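PDB 4ZV9: uncharacterized protein from Escherichia coli O157:H7, which is of unknown function but belongs to the dienelactone hydrolase family of alpha/beta hydrolases and is therefore probably a hydrolase. Local coordinates for residues 30-35 / 69-74; 44-49 / 122-127; 175-180 / 206-211. One frame throughout, in Å; residues are numbered along the deposited sequence.

Contact 1: 30-35 / 69-74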
ATOM      1  N   GLY A  30      -8.761  11.227   1.586  1.00 21.76           N
ATOM      2  CA  GLY A  30      -8.528   9.804   1.440  1.00 21.79           C
ATOM      3  C   GLY A  30      -9.829   9.027   1.279  1.00 22.30           C
ATOM      4  O   GLY A  30     -10.891   9.493   1.696  1.00 23.00           O
ATOM      5  N   TYR A  31      -9.736   7.866   0.644  1.00 19.71           N
ATOM      6  CA  TYR A  31     -10.852   6.956   0.459  1.00 19.21           C
ATOM      7  C   TYR A  31     -10.792   5.922   1.581  1.00 20.65           C
ATOM      8  O   TYR A  31      -9.838   5.121   1.662  1.00 20.15           O
ATOM      9  CB  TYR A  31     -10.723   6.300  -0.909  1.00 18.56           C
ATOM     10  CG  TYR A  31     -11.866   5.402  -1.350  1.00 19.14           C
ATOM     11  CD1 TYR A  31     -13.153   5.898  -1.521  1.00 18.80           C
ATOM     12  CD2 TYR A  31     -11.627   4.074  -1.695  1.00 18.85           C
ATOM     13  CE1 TYR A  31     -14.170   5.083  -2.003  1.00 20.06           C
ATOM     14  CE2 TYR A  31     -12.639   3.261  -2.179  1.00 18.76           C
ATOM     15  CZ  TYR A  31     -13.901   3.749  -2.305  1.00 19.03           C
ATOM     16  OH  TYR A  31     -14.898   2.916  -2.778  1.00 21.11           O
ATOM     17  N   LEU A  32     -11.754   5.980   2.492  1.00 19.84           N
ATOM     18  CA  LEU A  32     -11.802   5.093   3.641  1.00 21.93           C
ATOM     19  C   LEU A  32     -12.874   4.020   3.418  1.00 22.56           C
ATOM     20  O   LEU A  32     -14.035   4.367   3.189  1.00 21.28           O
ATOM     21  CB  LEU A  32     -12.164   5.900   4.893  1.00 23.47           C
ATOM     22  CG  LEU A  32     -12.248   5.153   6.238  1.00 27.00           C
ATOM     23  CD1 LEU A  32     -10.865   4.763   6.706  1.00 27.14           C
ATOM     24  CD2 LEU A  32     -12.896   6.047   7.292  1.00 28.10           C
ATOM     25  N   VAL A  33     -12.502   2.737   3.510  1.00 20.62           N
ATOM     26  CA  VAL A  33     -13.464   1.659   3.339  1.00 21.78           C
ATOM     27  C   VAL A  33     -13.435   0.726   4.545  1.00 23.53           C
ATOM     28  O   VAL A  33     -12.366   0.257   4.933  1.00 23.91           O
ATOM     29  CB  VAL A  33     -13.200   0.816   2.075  1.00 22.18           C
ATOM     30  CG1 VAL A  33     -14.433  -0.026   1.755  1.00 23.36           C
ATOM     31  CG2 VAL A  33     -12.877   1.704   0.883  1.00 22.43           C
ATOM     32  N   LYS A  34     -14.607   0.441   5.117  1.00 24.27           N
ATOM     33  CA  LYS A  34     -14.735  -0.432   6.289  1.00 26.06           C
ATOM     34  C   LYS A  34     -15.621  -1.625   5.978  1.00 26.37           C
ATOM     35  O   LYS A  34     -16.488  -1.537   5.101  1.00 23.72           O
ATOM     36  CB  LYS A  34     -15.461   0.299   7.416  1.00 27.44           C
ATOM     37  CG  LYS A  34     -14.854   1.596   7.867  1.00 31.10           C
ATOM     38  CD  LYS A  34     -15.808   2.340   8.793  1.00 32.70           C
ATOM     39  CE  LYS A  34     -15.165   3.635   9.252  1.00 35.18           C
ATOM     40  NZ  LYS A  34     -16.101   4.520   9.988  1.00 34.54           N
ATOM     41  N   PRO A  35     -15.445  -2.734   6.716  1.00 26.33           N
ATOM     42  CA  PRO A  35     -16.411  -3.818   6.623  1.00 28.90           C
ATOM     43  C   PRO A  35     -17.756  -3.256   7.102  1.00 30.51           C
ATOM     44  O   PRO A  35     -17.787  -2.519   8.090  1.00 30.48           O
ATOM     45  CB  PRO A  35     -15.877  -4.872   7.618  1.00 31.47           C
ATOM     46  CG  PRO A  35     -14.428  -4.572   7.758  1.00 30.51           C
ATOM     47  CD  PRO A  35     -14.293  -3.080   7.566  1.00 29.80           C
ATOM     48  N   GLY A  69     -11.946  -7.955   5.616  1.00 27.30           N
ATOM     49  CA  GLY A  69     -12.192  -7.695   7.040  1.00 28.15           C
ATOM     50  C   GLY A  69     -11.376  -6.604   7.730  1.00 26.27           C
ATOM     51  O   GLY A  69     -11.360  -6.536   8.950  1.00 28.42           O
ATOM     52  N   TYR A  70     -10.739  -5.715   6.975  1.00 26.10           N
ATOM     53  CA  TYR A  70      -9.924  -4.643   7.573  1.00 24.33           C
ATOM     54  C   TYR A  70     -10.422  -3.258   7.186  1.00 25.95           C
ATOM     55  O   TYR A  70     -11.103  -3.103   6.160  1.00 24.38           O
ATOM     56  CB  TYR A  70      -8.479  -4.795   7.139  1.00 25.65           C
ATOM     57  CG  TYR A  70      -7.953  -6.199   7.384  1.00 28.96           C
ATOM     58  CD1 TYR A  70      -7.645  -6.623   8.661  1.00 31.94           C
ATOM     59  CD2 TYR A  70      -7.824  -7.108   6.339  1.00 31.86           C
ATOM     60  CE1 TYR A  70      -7.189  -7.918   8.901  1.00 35.47           C
ATOM     61  CE2 TYR A  70      -7.371  -8.400   6.560  1.00 31.73           C
ATOM     62  CZ  TYR A  70      -7.053  -8.802   7.848  1.00 34.83           C
ATOM     63  OH  TYR A  70      -6.609 -10.093   8.080  1.00 36.02           O
ATOM     64  N   ILE A  71     -10.110  -2.252   8.003  1.00 24.88           N
ATOM     65  CA  ILE A  71     -10.421  -0.861   7.634  1.00 24.61           C
ATOM     66  C   ILE A  71      -9.295  -0.421   6.717  1.00 24.47           C
ATOM     67  O   ILE A  71      -8.142  -0.470   7.107  1.00 25.69           O
ATOM     68  CB  ILE A  71     -10.480   0.099   8.838  1.00 24.10           C
ATOM     69  CG1 ILE A  71     -11.598  -0.334   9.790  1.00 25.74           C
ATOM     70  CG2 ILE A  71     -10.758   1.519   8.345  1.00 24.14           C
ATOM     71  CD1 ILE A  71     -11.576   0.368  11.130  1.00 25.81           C
ATOM     72  N   ALA A  72      -9.632   0.019   5.507  1.00 21.64           N
ATOM     73  CA  ALA A  72      -8.631   0.439   4.547  1.00 20.37           C
ATOM     74  C   ALA A  72      -8.701   1.941   4.308  1.00 21.40           C
ATOM     75  O   ALA A  72      -9.789   2.506   4.177  1.00 22.86           O
ATOM     76  CB  ALA A  72      -8.837  -0.311   3.241  1.00 21.81           C
ATOM     77  N   LEU A  73      -7.541   2.586   4.282  1.00 20.08           N
ATOM     78  CA  LEU A  73      -7.456   4.002   3.965  1.00 20.90           C
ATOM     79  C   LEU A  73      -6.457   4.186   2.835  1.00 22.88           C
ATOM     80  O   LEU A  73      -5.294   3.789   2.961  1.00 22.92           O
ATOM     81  CB  LEU A  73      -7.023   4.812   5.166  1.00 20.98           C
ATOM     82  CG  LEU A  73      -6.773   6.300   4.907  1.00 19.64           C
ATOM     83  CD1 LEU A  73      -8.001   7.021   4.346  1.00 20.66           C
ATOM     84  CD2 LEU A  73      -6.335   6.981   6.184  1.00 20.57           C
ATOM     85  N   ALA A  74      -6.924   4.746   1.724  1.00 20.10           N
ATOM     86  CA  ALA A  74      -6.102   5.025   0.548  1.00 21.16           C
ATOM     87  C   ALA A  74      -6.041   6.532   0.338  1.00 23.80           C
ATOM     88  O   ALA A  74      -6.995   7.122  -0.182  1.00 22.03           O
ATOM     89  CB  ALA A  74      -6.696   4.346  -0.683  1.00 22.31           C
TER

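Contact 2: 44-49 / 122-127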
ATOM      1  N   ALA A  44      -6.382  -1.996  10.812  1.00 22.62           N
ATOM      2  CA  ALA A  44      -6.366  -1.118   9.652  1.00 23.70           C
ATOM      3  C   ALA A  44      -5.194  -1.381   8.694  1.00 24.27           C
ATOM      4  O   ALA A  44      -4.152  -1.881   9.090  1.00 25.06           O
ATOM      5  CB  ALA A  44      -6.318   0.325  10.121  1.00 25.75           C
ATOM      6  N   VAL A  45      -5.397  -1.009   7.431  1.00 22.74           N
ATOM      7  CA  VAL A  45      -4.376  -1.114   6.407  1.00 23.14           C
ATOM      8  C   VAL A  45      -4.370   0.163   5.607  1.00 25.89           C
ATOM      9  O   VAL A  45      -5.434   0.624   5.148  1.00 20.66           O
ATOM     10  CB  VAL A  45      -4.652  -2.278   5.456  1.00 26.19           C
ATOM     11  CG1 VAL A  45      -3.634  -2.297   4.324  1.00 26.81           C
ATOM     12  CG2 VAL A  45      -4.644  -3.597   6.212  1.00 27.31           C
ATOM     13  N   VAL A  46      -3.192   0.767   5.467  1.00 24.79           N
ATOM     14  CA  VAL A  46      -3.042   1.926   4.601  1.00 23.85           C
ATOM     15  C   VAL A  46      -2.672   1.360   3.219  1.00 23.19           C
ATOM     16  O   VAL A  46      -1.781   0.519   3.104  1.00 23.14           O
ATOM     17  CB  VAL A  46      -1.964   2.901   5.110  1.00 23.66           C
ATOM     18  CG1 VAL A  46      -1.638   3.971   4.073  1.00 23.40           C
ATOM     19  CG2 VAL A  46      -2.431   3.545   6.406  1.00 23.74           C
ATOM     20  N   VAL A  47      -3.356   1.830   2.183  1.00 20.46           N
ATOM     21  CA  VAL A  47      -3.102   1.393   0.820  1.00 20.59           C
ATOM     22  C   VAL A  47      -2.509   2.559   0.039  1.00 21.46           C
ATOM     23  O   VAL A  47      -3.140   3.605  -0.094  1.00 20.62           O
ATOM     24  CB  VAL A  47      -4.397   0.913   0.160  1.00 22.56           C
ATOM     25  CG1 VAL A  47      -4.150   0.509  -1.291  1.00 23.32           C
ATOM     26  CG2 VAL A  47      -4.991  -0.241   0.936  1.00 21.41           C
ATOM     27  N   VAL A  48      -1.307   2.379  -0.486  1.00 22.11           N
ATOM     28  CA  VAL A  48      -0.610   3.444  -1.186  1.00 22.82           C
ATOM     29  C   VAL A  48      -0.653   3.223  -2.687  1.00 24.44           C
ATOM     30  O   VAL A  48      -0.250   2.164  -3.194  1.00 25.20           O
ATOM     31  CB  VAL A  48       0.861   3.543  -0.758  1.00 24.50           C
ATOM     32  CG1 VAL A  48       1.510   4.773  -1.386  1.00 26.04           C
ATOM     33  CG2 VAL A  48       0.980   3.584   0.756  1.00 27.13           C
ATOM     34  N   HIS A  49      -1.094   4.247  -3.409  1.00 24.02           N
ATOM     35  CA  HIS A  49      -1.215   4.156  -4.868  1.00 24.43           C
ATOM     36  C   HIS A  49       0.120   4.140  -5.617  1.00 25.28           C
ATOM     37  O   HIS A  49       1.205   4.143  -5.011  1.00 23.82           O
ATOM     38  CB  HIS A  49      -2.120   5.286  -5.406  1.00 24.98           C
ATOM     39  CG  HIS A  49      -1.668   6.679  -5.047  1.00 23.05           C
ATOM     40  ND1 HIS A  49      -0.519   7.245  -5.555  1.00 25.04           N
ATOM     41  CD2 HIS A  49      -2.264   7.647  -4.310  1.00 24.54           C
ATOM     42  CE1 HIS A  49      -0.409   8.493  -5.126  1.00 26.17           C
ATOM     43  NE2 HIS A  49      -1.457   8.763  -4.371  1.00 25.36           N
ATOM     44  N   GLY A 122      -5.786  -0.086  16.664  1.00 25.94           N
ATOM     45  CA  GLY A 122      -4.483   0.519  16.939  1.00 27.01           C
ATOM     46  C   GLY A 122      -3.380  -0.099  16.099  1.00 27.47           C
ATOM     47  O   GLY A 122      -2.331   0.516  15.923  1.00 30.39           O
ATOM     48  N   LYS A 123      -3.580  -1.319  15.605  1.00 27.98           N
ATOM     49  CA  LYS A 123      -2.587  -1.958  14.728  1.00 30.47           C
ATOM     50  C   LYS A 123      -2.837  -1.525  13.276  1.00 28.31           C
ATOM     51  O   LYS A 123      -3.984  -1.471  12.824  1.00 28.74           O
ATOM     52  CB  LYS A 123      -2.640  -3.477  14.814  1.00 34.50           C
ATOM     53  CG  LYS A 123      -2.209  -4.005  16.162  1.00 44.96           C
ATOM     54  CD  LYS A 123      -2.162  -5.511  16.271  1.00 53.50           C
ATOM     55  CE  LYS A 123      -0.842  -5.929  16.906  1.00 65.61           C
ATOM     56  NZ  LYS A 123      -0.906  -7.337  17.371  1.00 71.68           N
ATOM     57  N   VAL A 124      -1.763  -1.173  12.581  1.00 24.90           N
ATOM     58  CA  VAL A 124      -1.847  -0.718  11.210  1.00 26.27           C
ATOM     59  C   VAL A 124      -0.800  -1.411  10.342  1.00 28.68           C
ATOM     60  O   VAL A 124       0.373  -1.491  10.708  1.00 30.40           O
ATOM     61  CB  VAL A 124      -1.623   0.802  11.106  1.00 26.25           C
ATOM     62  CG1 VAL A 124      -1.774   1.251   9.663  1.00 26.55           C
ATOM     63  CG2 VAL A 124      -2.615   1.556  11.972  1.00 26.89           C
ATOM     64  N   GLY A 125      -1.247  -1.914   9.203  1.00 24.66           N
ATOM     65  CA  GLY A 125      -0.367  -2.495   8.203  1.00 26.51           C
ATOM     66  C   GLY A 125      -0.376  -1.584   6.989  1.00 25.93           C
ATOM     67  O   GLY A 125      -1.161  -0.629   6.928  1.00 21.76           O
ATOM     68  N   ILE A 126       0.514  -1.849   6.040  1.00 25.40           N
ATOM     69  CA  ILE A 126       0.589  -1.035   4.846  1.00 23.64           C
ATOM     70  C   ILE A 126       0.890  -1.897   3.616  1.00 25.31           C
ATOM     71  O   ILE A 126       1.628  -2.882   3.706  1.00 26.49           O
ATOM     72  CB  ILE A 126       1.636   0.103   5.006  1.00 23.40           C
ATOM     73  CG1 ILE A 126       1.506   1.118   3.863  1.00 23.78           C
ATOM     74  CG2 ILE A 126       3.050  -0.448   5.060  1.00 22.76           C
ATOM     75  CD1 ILE A 126       2.164   2.463   4.140  1.00 24.77           C
ATOM     76  N   THR A 127       0.308  -1.518   2.480  1.00 24.38           N
ATOM     77  CA  THR A 127       0.595  -2.186   1.223  1.00 26.72           C
ATOM     78  C   THR A 127       0.515  -1.144   0.148  1.00 26.56           C
ATOM     79  O   THR A 127      -0.185  -0.133   0.290  1.00 26.24           O
ATOM     80  CB  THR A 127      -0.375  -3.357   0.928  1.00 27.61           C
ATOM     81  OG1 THR A 127       0.071  -4.093  -0.218  1.00 28.33           O
ATOM     82  CG2 THR A 127      -1.785  -2.857   0.712  1.00 26.85           C
TER

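Contact 3: 175-180 / 206-211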
ATOM      1  N   GLU A 175       9.435 -11.016 -12.291  1.00 49.09           N
ATOM      2  CA  GLU A 175      10.698 -11.485 -12.905  1.00 51.74           C
ATOM      3  C   GLU A 175      11.289 -10.523 -13.936  1.00 53.83           C
ATOM      4  O   GLU A 175      12.493 -10.265 -13.930  1.00 52.50           O
ATOM      5  CB  GLU A 175      10.507 -12.835 -13.583  1.00 55.85           C
ATOM      6  CG  GLU A 175      11.817 -13.414 -14.113  1.00 58.54           C
ATOM      7  CD  GLU A 175      11.649 -14.655 -14.970  1.00 63.76           C
ATOM      8  OE1 GLU A 175      10.508 -15.026 -15.326  1.00 68.36           O
ATOM      9  OE2 GLU A 175      12.683 -15.252 -15.317  1.00 67.18           O
ATOM     10  N   LEU A 176      10.442  -9.971 -14.799  1.00 53.57           N
ATOM     11  CA  LEU A 176      10.910  -9.088 -15.865  1.00 56.35           C
ATOM     12  C   LEU A 176      11.215  -7.644 -15.429  1.00 55.60           C
ATOM     13  O   LEU A 176      11.781  -6.869 -16.204  1.00 59.25           O
ATOM     14  CB  LEU A 176       9.890  -9.078 -17.008  1.00 57.69           C
ATOM     15  CG  LEU A 176       9.519 -10.442 -17.613  1.00 60.09           C
ATOM     16  CD1 LEU A 176       8.436 -10.291 -18.674  1.00 63.64           C
ATOM     17  CD2 LEU A 176      10.732 -11.136 -18.199  1.00 65.47           C
ATOM     18  N   ASP A 177      10.883  -7.291 -14.193  1.00 50.91           N
ATOM     19  CA  ASP A 177      11.074  -5.931 -13.659  1.00 50.70           C
ATOM     20  C   ASP A 177      12.518  -5.723 -13.175  1.00 51.39           C
ATOM     21  O   ASP A 177      12.779  -5.555 -11.968  1.00 51.07           O
ATOM     22  CB  ASP A 177      10.077  -5.720 -12.514  1.00 48.89           C
ATOM     23  CG  ASP A 177      10.052  -4.296 -11.976  1.00 50.47           C
ATOM     24  OD1 ASP A 177      10.535  -3.370 -12.649  1.00 52.59           O
ATOM     25  OD2 ASP A 177       9.497  -4.093 -10.874  1.00 50.58           O
ATOM     26  N   THR A 178      13.431  -5.650 -14.139  1.00 52.85           N
ATOM     27  CA  THR A 178      14.856  -5.571 -13.855  1.00 54.90           C
ATOM     28  C   THR A 178      15.303  -4.350 -13.060  1.00 54.80           C
ATOM     29  O   THR A 178      16.193  -4.482 -12.231  1.00 49.76           O
ATOM     30  CB  THR A 178      15.690  -5.638 -15.142  1.00 62.86           C
ATOM     31  OG1 THR A 178      15.284  -4.584 -16.018  1.00 66.34           O
ATOM     32  CG2 THR A 178      15.508  -6.991 -15.836  1.00 63.20           C
ATOM     33  N   ARG A 179      14.685  -3.184 -13.274  1.00 57.98           N
ATOM     34  CA  ARG A 179      15.068  -1.969 -12.528  1.00 61.92           C
ATOM     35  C   ARG A 179      14.869  -2.126 -11.021  1.00 55.90           C
ATOM     36  O   ARG A 179      15.730  -1.744 -10.239  1.00 56.28           O
ATOM     37  CB  ARG A 179      14.319  -0.730 -13.020  1.00 65.21           C
ATOM     38  CG  ARG A 179      14.726  -0.252 -14.397  1.00 80.46           C
ATOM     39  CD  ARG A 179      13.953   0.994 -14.831  1.00 89.90           C
ATOM     40  NE  ARG A 179      14.324   1.525 -16.143  1.00 98.82           N
ATOM     41  CZ  ARG A 179      15.284   2.425 -16.362  1.00108.02           C
ATOM     42  NH1 ARG A 179      16.037   2.903 -15.368  1.00105.85           N
ATOM     43  NH2 ARG A 179      15.515   2.836 -17.600  1.00108.76           N
ATOM     44  N   ILE A 180      13.756  -2.713 -10.610  1.00 54.97           N
ATOM     45  CA  ILE A 180      13.503  -2.943  -9.180  1.00 55.32           C
ATOM     46  C   ILE A 180      14.292  -4.121  -8.650  1.00 53.01           C
ATOM     47  O   ILE A 180      14.904  -4.049  -7.574  1.00 53.97           O
ATOM     48  CB  ILE A 180      12.009  -3.203  -8.927  1.00 52.18           C
ATOM     49  CG1 ILE A 180      11.214  -1.923  -9.139  1.00 50.24           C
ATOM     50  CG2 ILE A 180      11.758  -3.777  -7.543  1.00 46.66           C
ATOM     51  CD1 ILE A 180      11.636  -0.759  -8.271  1.00 52.85           C
ATOM     52  N   VAL A 206       6.287 -12.440 -15.704  1.00 48.77           N
ATOM     53  CA  VAL A 206       5.457 -11.237 -15.650  1.00 46.07           C
ATOM     54  C   VAL A 206       6.320 -10.024 -15.361  1.00 46.78           C
ATOM     55  O   VAL A 206       7.476 -10.138 -14.924  1.00 49.46           O
ATOM     56  CB  VAL A 206       4.329 -11.331 -14.595  1.00 44.67           C
ATOM     57  CG1 VAL A 206       3.388 -12.476 -14.929  1.00 45.38           C
ATOM     58  CG2 VAL A 206       4.894 -11.494 -13.187  1.00 44.27           C
ATOM     59  N   ASN A 207       5.731  -8.857 -15.570  1.00 47.90           N
ATOM     60  CA  ASN A 207       6.422  -7.607 -15.362  1.00 50.54           C
ATOM     61  C   ASN A 207       5.766  -6.788 -14.264  1.00 44.90           C
ATOM     62  O   ASN A 207       4.735  -7.143 -13.708  1.00 43.40           O
ATOM     63  CB  ASN A 207       6.410  -6.816 -16.676  1.00 53.40           C
ATOM     64  CG  ASN A 207       7.721  -6.095 -16.939  1.00 59.87           C
ATOM     65  OD1 ASN A 207       8.400  -5.623 -16.017  1.00 55.26           O
ATOM     66  ND2 ASN A 207       8.115  -6.061 -18.205  1.00 65.74           N
ATOM     67  N   HIS A 208       6.408  -5.691 -13.924  1.00 44.95           N
ATOM     68  CA  HIS A 208       5.886  -4.718 -12.984  1.00 45.99           C
ATOM     69  C   HIS A 208       4.458  -4.383 -13.355  1.00 42.43           C
ATOM     70  O   HIS A 208       4.130  -4.333 -14.544  1.00 39.66           O
ATOM     71  CB  HIS A 208       6.782  -3.514 -13.279  1.00 47.71           C
ATOM     72  CG  HIS A 208       6.682  -2.348 -12.350  1.00 53.77           C
ATOM     73  ND1 HIS A 208       7.629  -2.063 -11.381  1.00 52.77           N
ATOM     74  CD2 HIS A 208       5.821  -1.309 -12.349  1.00 54.04           C
ATOM     75  CE1 HIS A 208       7.302  -0.934 -10.776  1.00 53.79           C
ATOM     76  NE2 HIS A 208       6.205  -0.464 -11.340  1.00 52.41           N
ATOM     77  N   GLY A 209       3.609  -4.166 -12.353  1.00 37.94           N
ATOM     78  CA  GLY A 209       2.210  -3.817 -12.578  1.00 33.80           C
ATOM     79  C   GLY A 209       1.299  -5.013 -12.812  1.00 34.64           C
ATOM     80  O   GLY A 209       0.142  -4.838 -13.209  1.00 34.41           O
ATOM     81  N   PHE A 210       1.774  -6.231 -12.539  1.00 33.32           N
ATOM     82  CA  PHE A 210       0.973  -7.440 -12.849  1.00 34.39           C
ATOM     83  C   PHE A 210      -0.323  -7.565 -12.056  1.00 32.02           C
ATOM     84  O   PHE A 210      -1.225  -8.278 -12.479  1.00 33.07           O
ATOM     85  CB  PHE A 210       1.786  -8.756 -12.765  1.00 34.20           C
ATOM     86  CG  PHE A 210       2.237  -9.124 -11.382  1.00 35.00           C
ATOM     87  CD1 PHE A 210       1.356  -9.694 -10.467  1.00 36.06           C
ATOM     88  CD2 PHE A 210       3.556  -8.950 -11.002  1.00 37.93           C
ATOM     89  CE1 PHE A 210       1.775 -10.045  -9.191  1.00 35.86           C
ATOM     90  CE2 PHE A 210       3.985  -9.315  -9.732  1.00 38.82           C
ATOM     91  CZ  PHE A 210       3.090  -9.859  -8.824  1.00 36.96           C
ATOM     92  N   HIS A 211      -0.416  -6.888 -10.920  1.00 31.89           N
ATOM     93  CA  HIS A 211      -1.648  -6.891 -10.137  1.00 29.57           C
ATOM     94  C   HIS A 211      -2.657  -5.856 -10.654  1.00 29.45           C
ATOM     95  O   HIS A 211      -3.848  -5.936 -10.320  1.00 27.72           O
ATOM     96  CB  HIS A 211      -1.337  -6.596  -8.677  1.00 29.98           C
ATOM     97  CG  HIS A 211      -2.516  -6.747  -7.771  1.00 30.14           C
ATOM     98  ND1 HIS A 211      -3.292  -5.678  -7.379  1.00 28.77           N
ATOM     99  CD2 HIS A 211      -3.066  -7.846  -7.197  1.00 31.08           C
ATOM    100  CE1 HIS A 211      -4.266  -6.110  -6.598  1.00 28.28           C
ATOM    101  NE2 HIS A 211      -4.150  -7.421  -6.472  1.00 27.35           N
TER

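Contact 1: 30-35 / 69-74
Y31 with A74 and, two residues further on, V33 with A72 form the two hydrogen-bonded pairs of an antiparallel strand pair. Each pair closes a ring of two backbone bonds: Y31 N to A74 O and A74 N to Y31 O in the first, V33 N to A72 O and A72 N to V33 O in the second, where both bonds measure 2.8 Å. Between the rings, L32 and L73 are the non-hydrogen-bonded pair, and L32 CA adds a CA-H...O contact of 3.3 Å to A72 O.

Apolar packing differs on the two faces. On the face of L32, I71 and L73, CD1 of L32 does most of the touching: it lies 3.6 Å from I71 CG2 and 4.1 Å from L73 CB. The L32 side chain crosses that of I71 obliquely, whereas K34 and I71 run side by side. In I71 the torsions set CG2 anti to the backbone N, which brings that methyl beside L32. M114 of helix 100-116 covers L32, I71 and L73. On the other face the small A72 and A74 side chains flank V33 and Y31, and V65 and A66 of helix 56-67 pack over A72 and V33. At the strand end, P35 CD rests 3.5 Å from Y70 O.

Two polar tips leave the interface: Y31 OH bonds R63, and K34 NZ bonds Q119 and Y117. The chemistry is thus a backbone-bonded, greasy join that ties an antiparallel strand to the parallel part of the sheet, its polar ends satisfied by residues beyond it.

Contact 2: 44-49 / 122-127
I126 lies against V46 and V48 where strand 123-127 runs parallel to strand 44-48, and its side chain can be traced outward along the face it shares with them. CB sits 3.9 Å from V46 O, the carbonyl that also accepts the T127 N-H. The chi1 of -169° turns CG1 anti to the backbone N, and CG1 comes to 3.4 Å from the same V46 O. Beyond it the chain stays extended, and the terminal CD1 touches a methyl of each valine: V48 CG2 at 3.8 Å and V46 CG1 at 4.1 Å. The side chains of I126 and V46 point the same way, side by side, while that of V48 slants across I126.

Further along this face V46 CG2 meets V124 CG1 at 4.0 Å, so the two branches of V46 serve different partners, CG1 for I126 and CG2 for V124. The other face carries V45, V47 and T127. There CG2 of T127 touches a methyl of each valine, V45 CG1 and V47 CG2, and its OG1 is turned to V150 O, the hydrogen bond that satisfies this buried hydroxyl. G125 adds no side chain to this row.

Five backbone bonds hold the strands, running alternately in the parallel pattern: A44 N to K123 O, G125 N to A44 O, V46 N to G125 O, T127 N to V46 O and V48 N to T127 O.

The pair lies inside the sheet, flanked by strand 71-75 and by the outermost strand 148-151. V65, V61 and I58 of helix 56-67 cover V45 and V47, while helices 100-116 and 132-142 pack on the face of V46 and I126, through M114 on V124, F107 and V135 on V48, and A139 on I126.

Contact 3: 175-180 / 206-211
H208 presents the edge of its imidazole to D177, with the carboxylate carbon CG in the ring plane. From ND1 a hydrogen bond of 2.8 Å goes to D177 OD2, with an N-H...O angle of 161°. The acceptor lies close to the ring plane, yet the nitrogen stands well above the carboxylate plane, and the two planes are 83° apart. I180 CG1 comes to the same edge, 4.2 Å from ND1, and the ring of Y153 meets that of H208. At the F210 ring the N207 carbonyl O is in plane at the edge, within a type II turn from N207 to F210.

D177 reaches across because chi1 of -173° sets CG anti to its backbone N. The N207 amide lies against L176, CG being 3.7 Å from L176 CB, and its OD1 accepts the H208 N-H at 2.9 Å, which ties the side chain to the start of the histidine. One backbone bond adds to this, L176 N to V206 O at 3.0 Å, and the L176 side chain lies along that carbonyl.

In alpha/beta hydrolases such as dienelactone hydrolase, an acid after one C-terminal strand and a histidine on the loop after the next complete a catalytic triad. D177, after strand 169-174, and H208, after strand 198-203, occupy such places and are consistent with that pair.

How the contacts relate
Contacts 1 and 2 share one sheet, and their centres are 9 Å apart. Strand 71-75 of contact 1 is the neighbour of strand 42-48 of contact 2: I71 O lies 2.8 Å from V45 N and L73 O 2.9 Å from V47 N, both probable hydrogen bonds. Contact 3 stands apart, its centre about 23 Å from that of contact 2 and about 27 Å from that of contact 1, with nearest atoms about 8 Å and 12 Å away. Strand 123-128 of contact 2 ends two residues before C130, the modified cysteine, which is placed as the nucleophile is in dienelactone hydrolases; contact 3 would supply the acid and histidine.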